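Local structure of 5-carboxymethyl-2-hydroxymuconate semialdehyde dehydrogenase (Thermus thermophilus, 2D4E) at residues 65-70 with 237-242; 71-76 with 192-197; 369-374 with 396-401. The protein probably catalyses the NAD-dependent oxidation of 5-carboxymethyl-2-hydroxymuconate semialdehyde to the corresponding carboxylic acid. All coordinates share one frame; numbering follows the deposited sequence.

Interaction 1. Residues 65-70 with 237-242; sequences EVDRAA and VAHPLV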
# COMPACT_ATOMS: atom_id res chain seq x y z
N GLU C 65 -29.09 29.60 -12.61
CA GLU C 65 -27.65 29.73 -12.79
C GLU C 65 -27.00 28.40 -12.43
O GLU C 65 -26.07 27.94 -13.10
CB GLU C 65 -27.11 30.87 -11.91
CG GLU C 65 -27.54 32.27 -12.39
CD GLU C 65 -29.02 32.58 -12.14
OE1 GLU C 65 -29.58 33.42 -12.87
OE2 GLU C 65 -29.61 31.99 -11.20
N VAL C 66 -27.51 27.76 -11.38
CA VAL C 66 -26.98 26.47 -10.96
C VAL C 66 -27.21 25.43 -12.05
O VAL C 66 -26.32 24.63 -12.35
CB VAL C 66 -27.64 26.00 -9.64
CG1 VAL C 66 -27.25 24.54 -9.34
CG2 VAL C 66 -27.19 26.90 -8.50
N ASP C 67 -28.39 25.44 -12.66
CA ASP C 67 -28.70 24.48 -13.72
C ASP C 67 -27.72 24.63 -14.89
O ASP C 67 -27.20 23.64 -15.40
CB ASP C 67 -30.15 24.67 -14.20
CG ASP C 67 -30.54 23.67 -15.27
OD1 ASP C 67 -30.37 22.45 -15.05
OD2 ASP C 67 -31.04 24.10 -16.33
N ARG C 68 -27.44 25.87 -15.29
CA ARG C 68 -26.51 26.12 -16.38
C ARG C 68 -25.09 25.67 -16.01
O ARG C 68 -24.38 25.11 -16.84
CB ARG C 68 -26.51 27.61 -16.74
CG ARG C 68 -27.76 28.06 -17.49
CD ARG C 68 -27.92 29.58 -17.46
NE ARG C 68 -26.78 30.27 -18.06
CZ ARG C 68 -26.59 31.59 -18.00
NH1 ARG C 68 -27.45 32.37 -17.36
NH2 ARG C 68 -25.52 32.13 -18.58
N ALA C 69 -24.69 25.92 -14.76
CA ALA C 69 -23.35 25.53 -14.30
C ALA C 69 -23.20 24.01 -14.27
O ALA C 69 -22.19 23.47 -14.72
CB ALA C 69 -23.09 26.09 -12.91
N ALA C 70 -24.22 23.32 -13.76
CA ALA C 70 -24.19 21.86 -13.68
C ALA C 70 -24.14 21.24 -15.07
O ALA C 70 -23.39 20.30 -15.32
CB ALA C 70 -25.42 21.36 -12.91
N VAL C 237 -26.98 21.23 -4.48
CA VAL C 237 -27.11 19.95 -3.81
C VAL C 237 -28.19 19.09 -4.45
O VAL C 237 -28.06 17.87 -4.55
CB VAL C 237 -27.44 20.14 -2.31
CG1 VAL C 237 -27.68 18.79 -1.65
CG2 VAL C 237 -26.29 20.86 -1.62
N ALA C 238 -29.25 19.74 -4.91
CA ALA C 238 -30.37 19.03 -5.53
C ALA C 238 -30.18 18.66 -6.99
O ALA C 238 -30.90 17.79 -7.49
CB ALA C 238 -31.65 19.84 -5.38
N HIS C 239 -29.23 19.28 -7.68
CA HIS C 239 -29.06 19.01 -9.11
C HIS C 239 -28.59 17.60 -9.45
O HIS C 239 -27.54 17.15 -8.98
CB HIS C 239 -28.14 20.03 -9.76
CG HIS C 239 -28.37 20.19 -11.23
ND1 HIS C 239 -28.13 19.17 -12.12
CD2 HIS C 239 -28.88 21.22 -11.95
CE1 HIS C 239 -28.49 19.56 -13.33
NE2 HIS C 239 -28.94 20.80 -13.26
N PRO C 240 -29.35 16.91 -10.32
CA PRO C 240 -29.07 15.54 -10.77
C PRO C 240 -27.80 15.33 -11.59
O PRO C 240 -27.38 14.19 -11.78
CB PRO C 240 -30.33 15.17 -11.56
CG PRO C 240 -30.77 16.48 -12.13
CD PRO C 240 -30.57 17.44 -10.96
N LEU C 241 -27.17 16.40 -12.07
CA LEU C 241 -25.96 16.22 -12.85
C LEU C 241 -24.66 16.39 -12.04
O LEU C 241 -23.57 16.28 -12.59
CB LEU C 241 -25.95 17.19 -14.04
CG LEU C 241 -27.06 16.97 -15.08
CD1 LEU C 241 -26.91 17.98 -16.20
CD2 LEU C 241 -27.00 15.55 -15.63
N VAL C 242 -24.80 16.64 -10.74
CA VAL C 242 -23.63 16.80 -9.87
C VAL C 242 -23.67 15.70 -8.81
O VAL C 242 -24.14 15.92 -7.69
CB VAL C 242 -23.63 18.20 -9.20
CG1 VAL C 242 -22.36 18.38 -8.37
CG2 VAL C 242 -23.73 19.28 -10.28

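Interaction 2. Residues 71-76 with 192-197; sequences KAAHEA and TVVLKP. With NAD (nicotinamide-adenine-dinucleotide), chain K.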
# COMPACT_ATOMS: atom_id res chain seq x y z
N LYS C 71 -24.93 21.78 -15.99
CA LYS C 71 -24.94 21.28 -17.36
C LYS C 71 -23.57 21.46 -17.99
O LYS C 71 -23.08 20.61 -18.72
CB LYS C 71 -25.99 22.02 -18.20
CG LYS C 71 -27.40 21.51 -18.02
CD LYS C 71 -28.40 22.39 -18.77
CE LYS C 71 -29.73 21.69 -18.92
NZ LYS C 71 -30.16 21.05 -17.65
N ALA C 72 -22.93 22.59 -17.68
CA ALA C 72 -21.61 22.88 -18.22
C ALA C 72 -20.58 21.89 -17.68
O ALA C 72 -19.76 21.35 -18.43
CB ALA C 72 -21.20 24.32 -17.89
N ALA C 73 -20.61 21.65 -16.37
CA ALA C 73 -19.67 20.72 -15.75
C ALA C 73 -19.90 19.32 -16.30
O ALA C 73 -18.95 18.60 -16.60
CB ALA C 73 -19.86 20.72 -14.23
N HIS C 74 -21.17 18.95 -16.44
CA HIS C 74 -21.52 17.64 -16.96
C HIS C 74 -21.05 17.46 -18.39
O HIS C 74 -20.40 16.46 -18.72
CB HIS C 74 -23.04 17.43 -16.90
CG HIS C 74 -23.50 16.17 -17.55
ND1 HIS C 74 -23.34 14.93 -16.96
CD2 HIS C 74 -24.08 15.94 -18.75
CE1 HIS C 74 -23.81 14.00 -17.78
NE2 HIS C 74 -24.26 14.59 -18.87
N GLU C 75 -21.37 18.42 -19.25
CA GLU C 75 -20.98 18.35 -20.65
C GLU C 75 -19.48 18.27 -20.82
O GLU C 75 -18.99 17.53 -21.68
CB GLU C 75 -21.53 19.56 -21.41
CG GLU C 75 -21.42 19.44 -22.93
CD GLU C 75 -20.06 19.85 -23.48
OE1 GLU C 75 -19.81 19.60 -24.68
OE2 GLU C 75 -19.25 20.43 -22.73
N ALA C 76 -18.74 19.01 -20.00
CA ALA C 76 -17.28 19.02 -20.07
C ALA C 76 -16.59 17.81 -19.42
O ALA C 76 -15.43 17.52 -19.71
CB ALA C 76 -16.74 20.31 -19.46
N THR C 192 -14.96 17.59 -13.07
CA THR C 192 -15.27 18.98 -13.38
C THR C 192 -15.83 19.58 -12.10
O THR C 192 -16.20 18.85 -11.18
CB THR C 192 -16.29 19.11 -14.54
OG1 THR C 192 -17.46 18.33 -14.24
CG2 THR C 192 -15.68 18.63 -15.84
N VAL C 193 -15.92 20.91 -12.04
CA VAL C 193 -16.36 21.57 -10.82
C VAL C 193 -17.37 22.71 -10.91
O VAL C 193 -17.41 23.46 -11.89
CB VAL C 193 -15.10 22.12 -10.10
CG1 VAL C 193 -15.49 22.92 -8.87
CG2 VAL C 193 -14.17 20.96 -9.75
N VAL C 194 -18.18 22.83 -9.86
CA VAL C 194 -19.13 23.91 -9.72
C VAL C 194 -18.97 24.38 -8.27
O VAL C 194 -19.38 23.69 -7.34
CB VAL C 194 -20.60 23.48 -9.93
CG1 VAL C 194 -21.52 24.66 -9.63
CG2 VAL C 194 -20.83 23.00 -11.36
N LEU C 195 -18.36 25.54 -8.10
CA LEU C 195 -18.12 26.10 -6.77
C LEU C 195 -19.23 27.05 -6.32
O LEU C 195 -19.69 27.90 -7.10
CB LEU C 195 -16.78 26.84 -6.75
CG LEU C 195 -16.41 27.67 -5.52
CD1 LEU C 195 -16.17 26.75 -4.33
CD2 LEU C 195 -15.17 28.49 -5.81
N LYS C 196 -19.67 26.91 -5.07
CA LYS C 196 -20.70 27.78 -4.49
C LYS C 196 -20.11 28.25 -3.16
O LYS C 196 -20.24 27.59 -2.14
CB LYS C 196 -22.00 27.00 -4.24
CG LYS C 196 -23.28 27.83 -4.35
CD LYS C 196 -23.26 29.08 -3.45
CE LYS C 196 -23.37 28.72 -1.97
NZ LYS C 196 -23.21 29.91 -1.07
N PRO C 197 -19.42 29.40 -3.18
CA PRO C 197 -18.79 29.98 -1.99
C PRO C 197 -19.71 30.69 -1.01
O PRO C 197 -20.79 31.16 -1.37
CB PRO C 197 -17.76 30.92 -2.59
CG PRO C 197 -18.52 31.48 -3.76
CD PRO C 197 -19.16 30.24 -4.36
PA NAD K . -22.44 27.38 6.74
O1A NAD K . -23.74 28.03 6.90
O2A NAD K . -22.54 25.91 6.83
O5B NAD K . -21.72 27.69 5.31
C5B NAD K . -21.02 26.71 4.48
C4B NAD K . -21.63 26.76 3.10
O4B NAD K . -22.94 26.17 3.26
C3B NAD K . -21.91 28.18 2.55
O3B NAD K . -21.31 28.36 1.25
C2B NAD K . -23.45 28.25 2.54
O2B NAD K . -23.98 29.09 1.50
C1B NAD K . -23.82 26.79 2.39
N9A NAD K . -25.17 26.50 2.84
C8A NAD K . -25.85 26.99 3.94
N7A NAD K . -27.11 26.51 4.06
C5A NAD K . -27.22 25.66 2.95
C6A NAD K . -28.30 24.84 2.48
N6A NAD K . -29.49 24.76 3.09
N1A NAD K . -28.06 24.11 1.32
C2A NAD K . -26.83 24.19 0.68
N3A NAD K . -25.78 24.92 1.04
C4A NAD K . -26.03 25.64 2.19
O3 NAD K . -21.51 27.97 7.78
PN NAD K . -20.17 28.81 7.86
O1N NAD K . -20.48 29.97 8.72
O2N NAD K . -19.71 29.12 6.49
O5D NAD K . -19.42 27.72 8.66
C5D NAD K . -18.31 27.87 9.50
C4D NAD K . -18.25 26.43 9.92
O4D NAD K . -17.45 25.63 9.02
C3D NAD K . -17.81 26.15 11.35
O3D NAD K . -18.71 25.27 12.05
C2D NAD K . -16.41 25.57 11.12
O2D NAD K . -16.02 24.73 12.22
C1D NAD K . -16.60 24.85 9.80
N1N NAD K . -15.34 24.60 9.09
C2N NAD K . -14.96 23.26 9.14
C3N NAD K . -13.76 22.94 8.51
C7N NAD K . -13.22 21.52 8.50
O7N NAD K . -12.17 21.31 7.92
N7N NAD K . -13.88 20.54 9.14
C4N NAD K . -12.96 23.97 7.82
C5N NAD K . -13.48 25.29 7.86
C6N NAD K . -14.65 25.68 8.46

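Interaction 3. Residues 369-374 with 396-401; sequences RLLVGG and VFVGEN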
# COMPACT_ATOMS: atom_id res chain seq x y z
N ARG C 369 -17.28 31.37 34.91
CA ARG C 369 -16.55 32.54 35.43
C ARG C 369 -15.82 33.27 34.31
O ARG C 369 -14.87 32.74 33.73
CB ARG C 369 -15.54 32.11 36.49
CG ARG C 369 -16.13 31.51 37.75
CD ARG C 369 -15.04 30.80 38.54
NE ARG C 369 -13.85 31.64 38.67
CZ ARG C 369 -12.62 31.17 38.80
NH1 ARG C 369 -12.40 29.86 38.82
NH2 ARG C 369 -11.59 32.01 38.89
N LEU C 370 -16.25 34.49 34.02
CA LEU C 370 -15.62 35.29 32.98
C LEU C 370 -14.37 35.94 33.56
O LEU C 370 -14.46 36.79 34.44
CB LEU C 370 -16.58 36.37 32.49
CG LEU C 370 -16.01 37.31 31.43
CD1 LEU C 370 -15.49 36.49 30.25
CD2 LEU C 370 -17.09 38.29 30.99
N LEU C 371 -13.20 35.55 33.06
CA LEU C 371 -11.94 36.09 33.55
C LEU C 371 -11.40 37.27 32.72
O LEU C 371 -10.62 38.08 33.22
CB LEU C 371 -10.88 34.98 33.60
CG LEU C 371 -11.25 33.73 34.40
CD1 LEU C 371 -10.06 32.79 34.41
CD2 LEU C 371 -11.63 34.09 35.83
N VAL C 372 -11.82 37.36 31.47
CA VAL C 372 -11.36 38.45 30.61
C VAL C 372 -12.19 38.52 29.33
O VAL C 372 -12.71 37.51 28.86
CB VAL C 372 -9.85 38.30 30.28
CG1 VAL C 372 -9.60 36.99 29.55
CG2 VAL C 372 -9.37 39.49 29.47
N GLY C 373 -12.32 39.72 28.77
CA GLY C 373 -13.08 39.91 27.55
C GLY C 373 -14.58 39.82 27.79
O GLY C 373 -15.10 40.42 28.73
N GLY C 374 -15.29 39.08 26.94
CA GLY C 374 -16.72 38.93 27.11
C GLY C 374 -17.58 40.06 26.59
O GLY C 374 -18.75 40.18 26.95
N VAL C 396 -12.00 34.58 27.82
CA VAL C 396 -11.66 33.36 28.55
C VAL C 396 -12.62 33.13 29.72
O VAL C 396 -12.82 34.02 30.54
CB VAL C 396 -10.23 33.40 29.15
CG1 VAL C 396 -9.94 32.09 29.89
CG2 VAL C 396 -9.20 33.62 28.07
N PHE C 397 -13.18 31.93 29.78
CA PHE C 397 -14.10 31.52 30.84
C PHE C 397 -13.50 30.33 31.57
O PHE C 397 -12.66 29.62 31.03
CB PHE C 397 -15.43 31.01 30.29
CG PHE C 397 -16.43 32.08 29.95
CD1 PHE C 397 -16.65 32.43 28.61
CD2 PHE C 397 -17.22 32.66 30.94
CE1 PHE C 397 -17.65 33.34 28.27
CE2 PHE C 397 -18.22 33.57 30.61
CZ PHE C 397 -18.44 33.91 29.27
N VAL C 398 -13.94 30.11 32.80
CA VAL C 398 -13.55 28.94 33.55
C VAL C 398 -14.91 28.30 33.75
O VAL C 398 -15.83 28.94 34.27
CB VAL C 398 -12.94 29.26 34.93
CG1 VAL C 398 -12.92 28.01 35.78
CG2 VAL C 398 -11.52 29.78 34.76
N GLY C 399 -15.08 27.06 33.30
CA GLY C 399 -16.36 26.42 33.45
C GLY C 399 -16.31 24.91 33.57
O GLY C 399 -15.31 24.34 34.02
N GLU C 400 -17.40 24.27 33.17
CA GLU C 400 -17.51 22.82 33.24
C GLU C 400 -17.84 22.30 31.86
O GLU C 400 -18.50 22.98 31.07
CB GLU C 400 -18.59 22.42 34.25
CG GLU C 400 -18.39 23.07 35.61
CD GLU C 400 -19.44 22.67 36.63
OE1 GLU C 400 -20.65 22.80 36.33
OE2 GLU C 400 -19.06 22.24 37.74
N ASN C 401 -17.39 21.08 31.57
CA ASN C 401 -17.59 20.47 30.27
C ASN C 401 -19.04 20.25 29.84
O ASN C 401 -19.32 20.10 28.65
CB ASN C 401 -16.83 19.14 30.21
CG ASN C 401 -16.53 18.71 28.78
OD1 ASN C 401 -15.81 19.41 28.07
ND2 ASN C 401 -17.08 17.58 28.37

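Interaction 1. Residues 65-70 with 237-242
The imidazole of His239 carries the methyl of Ala70 on one face and meets polar partners at two places along its edge. Ala70 CB stands 3.4 Å from the centroid of the His239 ring, right on the ring normal, so this CH-pi contact spreads evenly over the ring atoms instead of leaning on one side. At the edge, His239 NE2 donates to Asp67 OD1 at 2.8 Å, with the acceptor close to the ring plane and the N-H pointing at it fairly straight (161°). Carboxylate and imidazole are only 22° from coplanar, and OD1 accepts the bond through its anti lone pair, the one turned away from OD2. The other ring nitrogen is an acceptor: Leu241 N gives its hydrogen to His239 ND1 at 2.9 Å, also in the ring plane. With one nitrogen donating and the other accepting, the geometry is consistent with a neutral imidazole protonated on NE2, its flip fixed by the two edge bonds.

Such a histidine staples a helix to a turn. Asp67 and Ala70, one helical turn apart on helix 63-80, receive the edge and the face of a residue that leaves helical geometry just after helix 229-238 and opens a type I beta turn ending at Val242, ahead of strand 244-248 in the parallel sheet of the Rossmann-type NAD-binding domain. His239 CG lies anti to its own backbone N (chi1 -155°), which sends the ring out from the turn to the helix. Beside the ring, Ala70 CB also meets Val242 CG2 at 3.8 Å and, more loosely, Leu241 CB at 4.4 Å. Asp67 OD1 has a second partner in Lys71, whose ammonium forms a salt bridge with it, while Val66 packs on Ala235 and Leu236 of helix 229-238.

Interaction 2. Residues 71-76 with 192-197
The hydroxyl of Thr192 donates to the backbone carbonyl of Ala73, OG1 to O 2.8 Å, reaching it from well above the carbonyl plane. Thr192 OG1 sits between its own backbone N and carbonyl carbon (chi1 53°), a rotamer that turns the hydroxyl to the helix and lays CG2 beside Ala76, whose C is 3.8 Å from Thr192 CG2. Ala73 CB fills the angle between threonine and strand, touching Val194 CG2 at 3.8 Å. A valine in place of Thr192 would lack the hydroxyl, and Ala73 O would probably lose the donor that ties helix 63-80 to the start of strand 193-196.

That strand belongs to the Rossmann-type parallel sheet, and its far end lies in the cofactor pocket. There Lys196, its chain bent at chi2 and chi3, hydrogen-bonds through NZ to NAD O2B at 2.8 Å and makes a weak bond to O3B at 3.4 Å. Pro197 O, 2.7 Å from Lys196 NZ, and Gly227 O also grip the ammonium. The strand is thus docked on the helix by small side chains and one hydroxyl at its start, and at its far end presents a positively charged amine, held by carbonyls, to the diol of the adenosine ribose.

Interaction 3. Residues 369-374 with 396-401
Leu370 faces Phe397 across an antiparallel, non-hydrogen-bonded pair, and its side chain crosses the ring obliquely and can be followed outward. CB comes first, 3.8 Å from Phe397 CE2. CG lies anti to the backbone N (chi1 178°), and from there CD1 turns over the aromatic face, 4.0 Å from the centroid of the Phe397 ring and 13° off its normal, a CH-pi contact; it also reaches the carbonyl of Val396. CD2 points to Gly374, where a beta carbon would run into it.

On the other face of the sheet Arg369 runs alongside Val398, NH1 3.6 Å from CG1, with the valine over one face of the guanidinium, offset toward its rim. Backbone bonds in both directions join this pair. Beyond Leu370 the register slips by one residue, a beta bulge: Leu371 N donates to Val396 O at 3.0 Å, whereas Val396 N turns to Val372 O at 3.2 Å, so that two residues of one strand are matched to a single valine of the other. The bulge brings the Leu371 side chain across to Val398, CD1 to CG2 only 3.4 Å, tighter than ordinary carbon contact, while Val372 CG1 packs on Val396 CB at 3.7 Å.

The pair forms one margin of the mixed sheet in what is, by comparison with other aldehyde dehydrogenases, the catalytic domain. Strand 369-372 is outermost within the chain and strand 395-398 lies between it and strand 414-420; Leu371, Val372 and Val398 rest on helix 315-331, and Phe397 on helix 350-365.

In the fold
Interactions 1 and 2 share helix 63-80: successive turns of it meet first the loop after helix 229-238, then the start of strand 193-196, with centres 8 Å apart and Val194 CG2 packing against Ala69 O between them. Interaction 2 is buried and nested along the chain inside the loop that interaction 1 closes; interaction 1, partly buried, relies on a histidine-carboxylate pair. Interaction 3 is a different case, its centre about 45 Å from that of interaction 1 and about 46 Å from that of interaction 2, across the chain's centre in a second sheet. There, at a partly exposed sheet margin, backbone bonds do the joining, whereas the helix contacts depend on single side-chain bonds and alanine methyls.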